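Long-range contacts in laccase (Uncultured bacterium, PDB 4F7K), which probably catalyses the copper-dependent oxidation of phenol-like substrates coupled to reduction of dioxygen to water: residues A[192-196]-A[401-405]; A[136-140]-A[196-200]; A[358-362]-A[372-376]. All coordinates share one frame; numbering follows the deposited sequence. Where two conformers were deposited one is given.

Contact 1: residues A[192-196]-A[401-405]; sequences ATDRI and HMLGH
Asp-194 reaches the segment 401-405 with a single oxygen, which accepts both hydrogen bonds that pass between the segments. His-401 NE2 donates to Asp-194 OD1 over 2.8 Å, with the carboxylate oxygen close to the plane of the imidazole and the N-H direction fairly straight at 162°. Gly-404 N meets the same OD1 at 2.6 Å. The two donors come from opposite faces of the carboxylate, and its plane is turned 58° against the histidine ring, so OD1 is held between a ring and a backbone amide. The other oxygen, OD2, accepts from Thr-193 OG1 at 2.7 Å, which should restrain rotation about the CB-CG bond of Asp-194. An aspartate suits this place because it is short enough to stay near its own backbone while offering OD1 to two donors. With CG anti to the carbonyl carbon (chi1 -71°), the carboxylate is turned out to meet them.

Leu-403 supplies the apolar part. Its CD2 methyl packs on Ile-196 CD1 at 3.7 Å, the two side chains crossing at about a right angle, and its CB and CG lie against the backbone carbonyl of Asp-194. Gly-404 takes the third position of the type II turn from Met-402 to His-405, where positive phi would press a CB against the preceding carbonyl oxygen; His-405 N closes the turn on Met-402 O at 3.1 Å. His-405 ND1 braces it by donating to Leu-403 O at 2.9 Å.

The contact thus ties the loop after strand 183-190 to the end of strand 395-402, joining two multicopper oxidase regions. His-401 to His-405, directly following a histidine-cysteine pair, belong to the His-Cys-His-x3-His motif, whose histidines and cysteine carry type 1 and type 3 copper in relatives.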
loop_
_atom_site.group_PDB
_atom_site.type_symbol
_atom_site.label_atom_id
_atom_site.label_comp_id
_atom_site.label_asym_id
_atom_site.label_seq_id
_atom_site.Cartn_x
_atom_site.Cartn_y
_atom_site.Cartn_z
ATOM N N ALA A 192 6.795 -0.442 -3.740
ATOM C CA ALA A 192 7.482 0.200 -4.871
ATOM C C ALA A 192 6.677 1.364 -5.458
ATOM O O ALA A 192 5.440 1.377 -5.438
ATOM C CB ALA A 192 7.815 -0.835 -5.972
ATOM N N THR A 193 7.365 2.369 -5.964
ATOM C CA THR A 193 6.674 3.483 -6.571
ATOM C C THR A 193 6.461 3.238 -8.094
ATOM O O THR A 193 5.624 3.862 -8.731
ATOM C CB THR A 193 7.484 4.798 -6.349
ATOM O OG1 THR A 193 8.889 4.643 -6.701
ATOM C CG2 THR A 193 7.372 5.237 -4.913
ATOM N N ASP A 194 7.259 2.355 -8.678
ATOM C CA ASP A 194 7.429 2.371 -10.131
ATOM C C ASP A 194 7.383 1.019 -10.774
ATOM O O ASP A 194 7.618 0.941 -11.970
ATOM C CB ASP A 194 8.715 3.117 -10.558
ATOM C CG ASP A 194 8.618 4.614 -10.347
ATOM O OD1 ASP A 194 7.931 5.288 -11.144
ATOM O OD2 ASP A 194 9.231 5.138 -9.374
ATOM N N ARG A 195 7.070 -0.014 -10.000
ATOM C CA ARG A 195 7.102 -1.419 -10.436
ATOM C C ARG A 195 5.802 -2.135 -10.108
ATOM O O ARG A 195 5.302 -1.987 -8.986
ATOM C CB ARG A 195 8.247 -2.166 -9.734
ATOM C CG ARG A 195 9.662 -1.679 -10.140
ATOM C CD ARG A 195 9.882 -1.862 -11.641
ATOM N NE ARG A 195 11.239 -1.494 -12.062
ATOM C CZ ARG A 195 11.552 -1.221 -13.323
ATOM N NH1 ARG A 195 10.606 -1.297 -14.233
ATOM N NH2 ARG A 195 12.785 -0.870 -13.670
ATOM N N ILE A 196 5.286 -2.911 -11.050
ATOM C CA ILE A 196 4.143 -3.762 -10.802
ATOM C C ILE A 196 4.700 -5.161 -10.560
ATOM O O ILE A 196 5.489 -5.658 -11.366
ATOM C CB ILE A 196 3.190 -3.819 -12.020
ATOM C CG1 ILE A 196 2.606 -2.442 -12.334
ATOM C CG2 ILE A 196 2.063 -4.799 -11.769
ATOM C CD1 ILE A 196 2.408 -2.248 -13.849
ATOM N N HIS A 401 0.272 8.656 -11.232
ATOM C CA HIS A 401 1.730 8.583 -11.380
ATOM C C HIS A 401 2.089 7.721 -12.574
ATOM O O HIS A 401 1.723 6.544 -12.618
ATOM C CB HIS A 401 2.391 8.013 -10.119
ATOM C CG HIS A 401 3.874 7.813 -10.242
ATOM N ND1 HIS A 401 4.771 8.861 -10.250
ATOM C CD2 HIS A 401 4.619 6.684 -10.328
ATOM C CE1 HIS A 401 6.001 8.385 -10.346
ATOM N NE2 HIS A 401 5.936 7.067 -10.400
ATOM N N MET A 402 2.812 8.316 -13.519
ATOM C CA MET A 402 3.418 7.574 -14.606
ATOM C C MET A 402 4.624 6.737 -14.103
ATOM O O MET A 402 5.634 7.276 -13.614
ATOM C CB MET A 402 3.818 8.502 -15.769
ATOM C CG MET A 402 4.265 7.736 -17.082
ATOM S SD MET A 402 4.596 8.931 -18.450
ATOM C CE MET A 402 5.381 7.920 -19.657
ATOM N N LEU A 403 4.485 5.425 -14.229
ATOM C CA LEU A 403 5.501 4.499 -13.774
ATOM C C LEU A 403 6.837 4.750 -14.498
ATOM O O LEU A 403 6.883 4.863 -15.728
ATOM C CB LEU A 403 5.026 3.061 -13.952
ATOM C CG LEU A 403 4.250 2.453 -12.755
ATOM C CD1 LEU A 403 2.927 3.127 -12.434
ATOM C CD2 LEU A 403 4.057 0.955 -12.905
ATOM N N GLY A 404 7.906 4.885 -13.717
ATOM C CA GLY A 404 9.236 5.004 -14.266
ATOM C C GLY A 404 9.572 6.443 -14.557
ATOM O O GLY A 404 10.609 6.746 -15.133
ATOM N N HIS A 405 8.683 7.335 -14.173
ATOM C CA HIS A 405 8.851 8.721 -14.522
ATOM C C HIS A 405 8.805 9.618 -13.298
ATOM O O HIS A 405 8.046 9.391 -12.353
ATOM C CB HIS A 405 7.849 9.132 -15.614
ATOM C CG HIS A 405 8.138 8.496 -16.943
ATOM N ND1 HIS A 405 7.908 7.158 -17.195
ATOM C CD2 HIS A 405 8.680 9.004 -18.077
ATOM C CE1 HIS A 405 8.282 6.875 -18.431
ATOM N NE2 HIS A 405 8.746 7.978 -18.990
#

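Contact 2: residues A[136-140]-A[196-200]; sequences MIDDW and IFPVE
Ile-137 lays its CG2 methyl over one face of the Phe-197 ring. The methyl stands 3.8 Å from the ring centroid and 15° off the ring normal, a CH-pi contact displaced a little toward the rim on the side of CD2 and CE2. The two side chains slide past each other in opposite directions, so the methyl branch meets the face while the longer branch of the isoleucine stands off above the ring and leads to Val-199. That branch ends at CD1, which meets Val-199 CG2 tip to tip at 3.7 Å. Beta-branching suits the place: Ile-137 CG2, anti to the backbone N, goes to the phenyl, and CG1 (chi1 -54°) diverges toward the valine, so one residue serves two partners.

The phenyl is approached at its rim as well. Asp-139 CB lies near the ring plane, 3.9 Å from Phe-197 CZ, so the aspartate touches the ring with its methylene; its carboxylate has a long, weak ion pair with Arg-195. Ala-168 of strand 167-173 also touches the phenyl, and its small side chain probably lets the ring come close to that strand.

Strand 131-140 belongs to a six-stranded sheet and strand 197-202 to a four-stranded one. The CA atoms of Ile-137 and Phe-197 are 8.2 Å apart, too far for backbone pairing, and the residues that meet are those that point into the space between the layers. This face-to-face packing of two sheets is that of the beta sandwich of a cupredoxin domain. With methyls, a methylene and a phenyl as the touching groups, adhesion between the strands here rests on dispersion and exclusion of water rather than on directional polar bonds, which suits a buried interface whose backbones find their bonding partners within their own sheets.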
loop_
_atom_site.group_PDB
_atom_site.type_symbol
_atom_site.label_atom_id
_atom_site.label_comp_id
_atom_site.label_asym_id
_atom_site.label_seq_id
_atom_site.Cartn_x
_atom_site.Cartn_y
_atom_site.Cartn_z
ATOM N N MET A 136 6.321 -6.461 2.707
ATOM C CA MET A 136 6.507 -5.252 1.931
ATOM C C MET A 136 7.466 -5.553 0.783
ATOM O O MET A 136 8.650 -5.948 0.986
ATOM C CB MET A 136 6.983 -4.085 2.823
ATOM C CG MET A 136 5.878 -3.559 3.774
ATOM S SD MET A 136 6.528 -2.684 5.261
ATOM C CE MET A 136 7.238 -4.021 6.257
ATOM N N ILE A 137 6.950 -5.421 -0.426
ATOM C CA ILE A 137 7.753 -5.728 -1.593
ATOM C C ILE A 137 8.195 -4.425 -2.239
ATOM O O ILE A 137 7.388 -3.531 -2.466
ATOM C CB ILE A 137 6.992 -6.635 -2.589
ATOM C CG1 ILE A 137 6.498 -7.898 -1.865
ATOM C CG2 ILE A 137 7.877 -7.003 -3.780
ATOM C CD1 ILE A 137 5.617 -8.850 -2.725
ATOM N N ASP A 138 9.495 -4.302 -2.483
ATOM C CA ASP A 138 10.045 -3.061 -3.053
ATOM C C ASP A 138 11.159 -3.493 -4.009
ATOM O O ASP A 138 11.659 -4.617 -3.945
ATOM C CB ASP A 138 10.586 -2.192 -1.899
ATOM C CG ASP A 138 10.657 -0.692 -2.219
ATOM O OD1 ASP A 138 10.366 -0.294 -3.388
ATOM O OD2 ASP A 138 11.020 0.075 -1.246
ATOM N N ASP A 139 11.539 -2.640 -4.940
ATOM C CA ASP A 139 12.785 -2.940 -5.637
ATOM C C ASP A 139 13.783 -1.808 -5.548
ATOM O O ASP A 139 13.456 -0.721 -5.075
ATOM C CB ASP A 139 12.532 -3.404 -7.053
ATOM C CG ASP A 139 12.315 -2.289 -7.964
ATOM O OD1 ASP A 139 11.582 -1.364 -7.532
ATOM O OD2 ASP A 139 12.899 -2.336 -9.068
ATOM N N TRP A 140 15.031 -2.073 -5.908
ATOM C CA TRP A 140 16.070 -1.093 -5.610
ATOM C C TRP A 140 17.172 -1.154 -6.664
ATOM O O TRP A 140 17.478 -2.210 -7.190
ATOM C CB TRP A 140 16.760 -1.328 -4.250
ATOM C CG TRP A 140 15.987 -1.132 -2.988
ATOM C CD1 TRP A 140 15.937 -0.021 -2.191
ATOM C CD2 TRP A 140 15.226 -2.137 -2.327
ATOM N NE1 TRP A 140 15.127 -0.268 -1.082
ATOM C CE2 TRP A 140 14.689 -1.566 -1.158
ATOM C CE3 TRP A 140 14.944 -3.470 -2.626
ATOM C CZ2 TRP A 140 13.903 -2.281 -0.291
ATOM C CZ3 TRP A 140 14.176 -4.177 -1.778
ATOM C CH2 TRP A 140 13.636 -3.591 -0.624
ATOM N N ILE A 196 5.286 -2.911 -11.050
ATOM C CA ILE A 196 4.143 -3.762 -10.802
ATOM C C ILE A 196 4.700 -5.161 -10.560
ATOM O O ILE A 196 5.489 -5.658 -11.366
ATOM C CB ILE A 196 3.190 -3.819 -12.020
ATOM C CG1 ILE A 196 2.606 -2.442 -12.334
ATOM C CG2 ILE A 196 2.063 -4.799 -11.769
ATOM C CD1 ILE A 196 2.408 -2.248 -13.849
ATOM N N PHE A 197 4.246 -5.796 -9.492
ATOM C CA PHE A 197 4.718 -7.107 -9.101
ATOM C C PHE A 197 3.597 -8.153 -9.203
ATOM O O PHE A 197 2.630 -8.115 -8.418
ATOM C CB PHE A 197 5.210 -7.052 -7.644
ATOM C CG PHE A 197 6.525 -6.321 -7.464
ATOM C CD1 PHE A 197 7.693 -6.827 -8.024
ATOM C CD2 PHE A 197 6.592 -5.156 -6.707
ATOM C CE1 PHE A 197 8.909 -6.157 -7.876
ATOM C CE2 PHE A 197 7.812 -4.470 -6.522
ATOM C CZ PHE A 197 8.980 -4.981 -7.111
ATOM N N PRO A 198 3.721 -9.095 -10.165
ATOM C CA PRO A 198 2.968 -10.333 -9.979
ATOM C C PRO A 198 3.605 -11.055 -8.821
ATOM O O PRO A 198 4.843 -11.054 -8.700
ATOM C CB PRO A 198 3.220 -11.137 -11.260
ATOM C CG PRO A 198 4.247 -10.385 -12.068
ATOM C CD PRO A 198 4.698 -9.170 -11.268
ATOM N N VAL A 199 2.796 -11.629 -7.941
ATOM C CA VAL A 199 3.347 -12.335 -6.800
ATOM C C VAL A 199 2.754 -13.729 -6.695
ATOM O O VAL A 199 1.558 -13.876 -6.432
ATOM C CB VAL A 199 3.105 -11.610 -5.469
ATOM C CG1 VAL A 199 3.842 -12.343 -4.347
ATOM C CG2 VAL A 199 3.566 -10.130 -5.555
ATOM N N GLU A 200 3.605 -14.734 -6.871
ATOM C CA GLU A 200 3.214 -16.133 -6.653
ATOM C C GLU A 200 3.621 -16.596 -5.257
ATOM O O GLU A 200 4.782 -16.432 -4.841
ATOM C CB GLU A 200 3.841 -17.037 -7.698
ATOM C CG GLU A 200 3.221 -16.911 -9.063
ATOM C CD GLU A 200 1.704 -17.197 -9.085
ATOM O OE1 GLU A 200 1.222 -18.057 -8.305
ATOM O OE2 GLU A 200 0.990 -16.556 -9.898
#

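Contact 3: residues A[358-362]-A[372-376]; sequences HHFFE and LRDTT
Side by side and pointing the same way, His-359 and Asp-374 place the CB of the aspartate over the centre of the imidazole, 3.5 Å from its centroid. Ring and carboxylate planes stand 67° apart. Asp-374 OD2 is close to His-359 NE2 but lies well above the ring plane, away from the N-H direction, so no hydrogen bond forms; NE2 donates instead to Asp-212 O, and OD2 forms a salt bridge with Arg-232. Phe-361 is covered in a similar manner: the fork of Leu-372 sets its CD1 methyl squarely above the ring, 3.9 Å from the centroid and 2° off the normal.

Phe-361 and Leu-372 are a non-hydrogen-bonded pair of the antiparallel hairpin of strands 360-363 and 369-373, at the edge of one sheet of the third cupredoxin-type region; His-359 and Asp-374 lie just beyond its paired residues. Phe-360 and Arg-373 form its hydrogen-bonded pair, with Phe-360 N to Arg-373 O and Arg-373 N to Phe-360 O both 2.8 Å. Past Asp-374 the chain enters strand 375-378, part of the other sheet.

Phe-360 spans both strand pieces. With CG between its backbone N and carbonyl carbon (chi1 56°), the ring swings beneath the partner strand: Arg-373 O lies over one face, and Thr-376 CG2 approaches Phe-360 CZ obliquely at 3.6 Å. Glu-362, extended beyond CG, slides past Thr-376 and accepts from Thr-376 OG1 through OE2 at 2.6 Å, on the anti side. Its other oxygen, OE1, takes a water that is weakly bonded to Arg-373 NH2, while Arg-373 NH1 forms a salt bridge with Asp-212.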
loop_
_atom_site.group_PDB
_atom_site.type_symbol
_atom_site.label_atom_id
_atom_site.label_comp_id
_atom_site.label_asym_id
_atom_site.label_seq_id
_atom_site.Cartn_x
_atom_site.Cartn_y
_atom_site.Cartn_z
ATOM N N HIS A 358 -11.072 8.183 0.074
ATOM C CA HIS A 358 -12.149 7.349 -0.419
ATOM C C HIS A 358 -11.574 6.065 -0.980
ATOM O O HIS A 358 -10.409 6.043 -1.427
ATOM C CB HIS A 358 -12.857 8.081 -1.561
ATOM C CG HIS A 358 -13.523 9.331 -1.114
ATOM N ND1 HIS A 358 -12.818 10.494 -0.862
ATOM C CD2 HIS A 358 -14.818 9.579 -0.776
ATOM C CE1 HIS A 358 -13.665 11.413 -0.420
ATOM N NE2 HIS A 358 -14.886 10.890 -0.377
ATOM N N HIS A 359 -12.374 5.001 -0.906
ATOM C CA HIS A 359 -12.189 3.816 -1.735
ATOM C C HIS A 359 -13.159 3.888 -2.913
ATOM O O HIS A 359 -14.131 4.628 -2.879
ATOM C CB HIS A 359 -12.408 2.535 -0.929
ATOM C CG HIS A 359 -11.184 2.070 -0.188
ATOM N ND1 HIS A 359 -10.650 2.756 0.888
ATOM C CD2 HIS A 359 -10.416 0.968 -0.346
ATOM C CE1 HIS A 359 -9.588 2.111 1.338
ATOM N NE2 HIS A 359 -9.430 1.018 0.615
ATOM N N PHE A 360 -12.883 3.125 -3.963
ATOM C CA PHE A 360 -13.705 3.138 -5.166
ATOM C C PHE A 360 -13.744 1.755 -5.798
ATOM O O PHE A 360 -12.823 0.945 -5.585
ATOM C CB PHE A 360 -13.142 4.131 -6.184
ATOM C CG PHE A 360 -11.705 3.867 -6.554
ATOM C CD1 PHE A 360 -11.382 2.894 -7.488
ATOM C CD2 PHE A 360 -10.674 4.581 -5.942
ATOM C CE1 PHE A 360 -10.043 2.647 -7.839
ATOM C CE2 PHE A 360 -9.337 4.330 -6.276
ATOM C CZ PHE A 360 -9.028 3.352 -7.231
ATOM N N PHE A 361 -14.794 1.500 -6.586
ATOM C CA PHE A 361 -14.887 0.268 -7.375
ATOM C C PHE A 361 -14.219 0.371 -8.760
ATOM O O PHE A 361 -14.463 1.332 -9.499
ATOM C CB PHE A 361 -16.346 -0.129 -7.587
ATOM C CG PHE A 361 -17.077 -0.494 -6.325
ATOM C CD1 PHE A 361 -17.000 -1.788 -5.801
ATOM C CD2 PHE A 361 -17.891 0.440 -5.685
ATOM C CE1 PHE A 361 -17.704 -2.137 -4.645
ATOM C CE2 PHE A 361 -18.594 0.106 -4.521
ATOM C CZ PHE A 361 -18.503 -1.183 -4.000
ATOM N N GLU A 362 -13.413 -0.626 -9.122
ATOM C CA GLU A 362 -13.042 -0.785 -10.525
ATOM C C GLU A 362 -14.250 -1.416 -11.251
ATOM O O GLU A 362 -15.014 -2.183 -10.651
ATOM C CB GLU A 362 -11.769 -1.628 -10.718
ATOM C CG GLU A 362 -10.469 -1.110 -9.980
ATOM C CD GLU A 362 -9.329 -2.129 -9.967
ATOM O OE1 GLU A 362 -9.604 -3.333 -10.003
ATOM O OE2 GLU A 362 -8.132 -1.738 -9.887
ATOM N N LEU A 372 -13.018 -3.349 -5.073
ATOM C CA LEU A 372 -13.092 -2.110 -4.355
ATOM C C LEU A 372 -11.680 -1.891 -3.849
ATOM O O LEU A 372 -11.112 -2.740 -3.152
ATOM C CB LEU A 372 -14.096 -2.216 -3.206
ATOM C CG LEU A 372 -14.157 -1.023 -2.258
ATOM C CD1 LEU A 372 -14.788 0.172 -2.914
ATOM C CD2 LEU A 372 -14.960 -1.377 -1.018
ATOM N N ARG A 373 -11.115 -0.755 -4.236
ATOM C CA ARG A 373 -9.692 -0.473 -4.118
ATOM C C ARG A 373 -9.526 0.947 -3.600
ATOM O O ARG A 373 -10.481 1.706 -3.597
ATOM C CB ARG A 373 -9.055 -0.524 -5.525
ATOM C CG ARG A 373 -8.810 -1.918 -6.130
ATOM C CD ARG A 373 -7.402 -2.397 -5.672
ATOM N NE ARG A 373 -7.040 -3.645 -6.304
ATOM C CZ ARG A 373 -6.097 -4.477 -5.894
ATOM N NH1 ARG A 373 -5.350 -4.231 -4.804
ATOM N NH2 ARG A 373 -5.915 -5.586 -6.610
ATOM N N ASP A 374 -8.314 1.324 -3.190
ATOM C CA ASP A 374 -8.035 2.734 -3.011
ATOM C C ASP A 374 -6.941 3.186 -4.007
ATOM O O ASP A 374 -6.668 4.388 -4.129
ATOM C CB ASP A 374 -7.731 3.098 -1.530
ATOM C CG ASP A 374 -6.536 2.343 -0.951
ATOM O OD1 ASP A 374 -5.486 2.240 -1.653
ATOM O OD2 ASP A 374 -6.640 1.857 0.225
ATOM N N THR A 375 -6.380 2.223 -4.744
ATOM C CA THR A 375 -5.307 2.469 -5.687
ATOM C C THR A 375 -5.530 1.545 -6.857
ATOM O O THR A 375 -5.721 0.340 -6.664
ATOM C CB THR A 375 -3.925 2.075 -5.067
ATOM O OG1 THR A 375 -3.756 2.713 -3.800
ATOM C CG2 THR A 375 -2.752 2.428 -5.973
ATOM N N THR A 376 -5.453 2.081 -8.063
ATOM C CA THR A 376 -5.651 1.268 -9.226
ATOM C C THR A 376 -4.550 1.466 -10.264
ATOM O O THR A 376 -3.638 2.259 -10.053
ATOM C CB THR A 376 -7.054 1.457 -9.818
ATOM O OG1 THR A 376 -7.247 0.496 -10.846
ATOM C CG2 THR A 376 -7.281 2.873 -10.339
HETATM O O HOH W 1 -8.284 -5.436 -9.112
#

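Contacts 1 and 2 are neighbours that share Ile-196 and touch: Ala-192 CB packs on the Phe-197 ring. Contact 3 touches neither, its centre lying about 18 Å from that of contact 1 and about 20 Å from that of contact 2, although contacts 1 and 3 reach the same sheet. Contacts 2 and 3 are buried, contact 1 only partly so. Chemistry follows place. Between two sheets of one region, contact 2 is apolar; at the seam between two family regions, contact 1 relies on a shared carboxylate oxygen; and contact 3, within a hairpin and its continuation, combines backbone pairing, aromatic packing and buried polar groups.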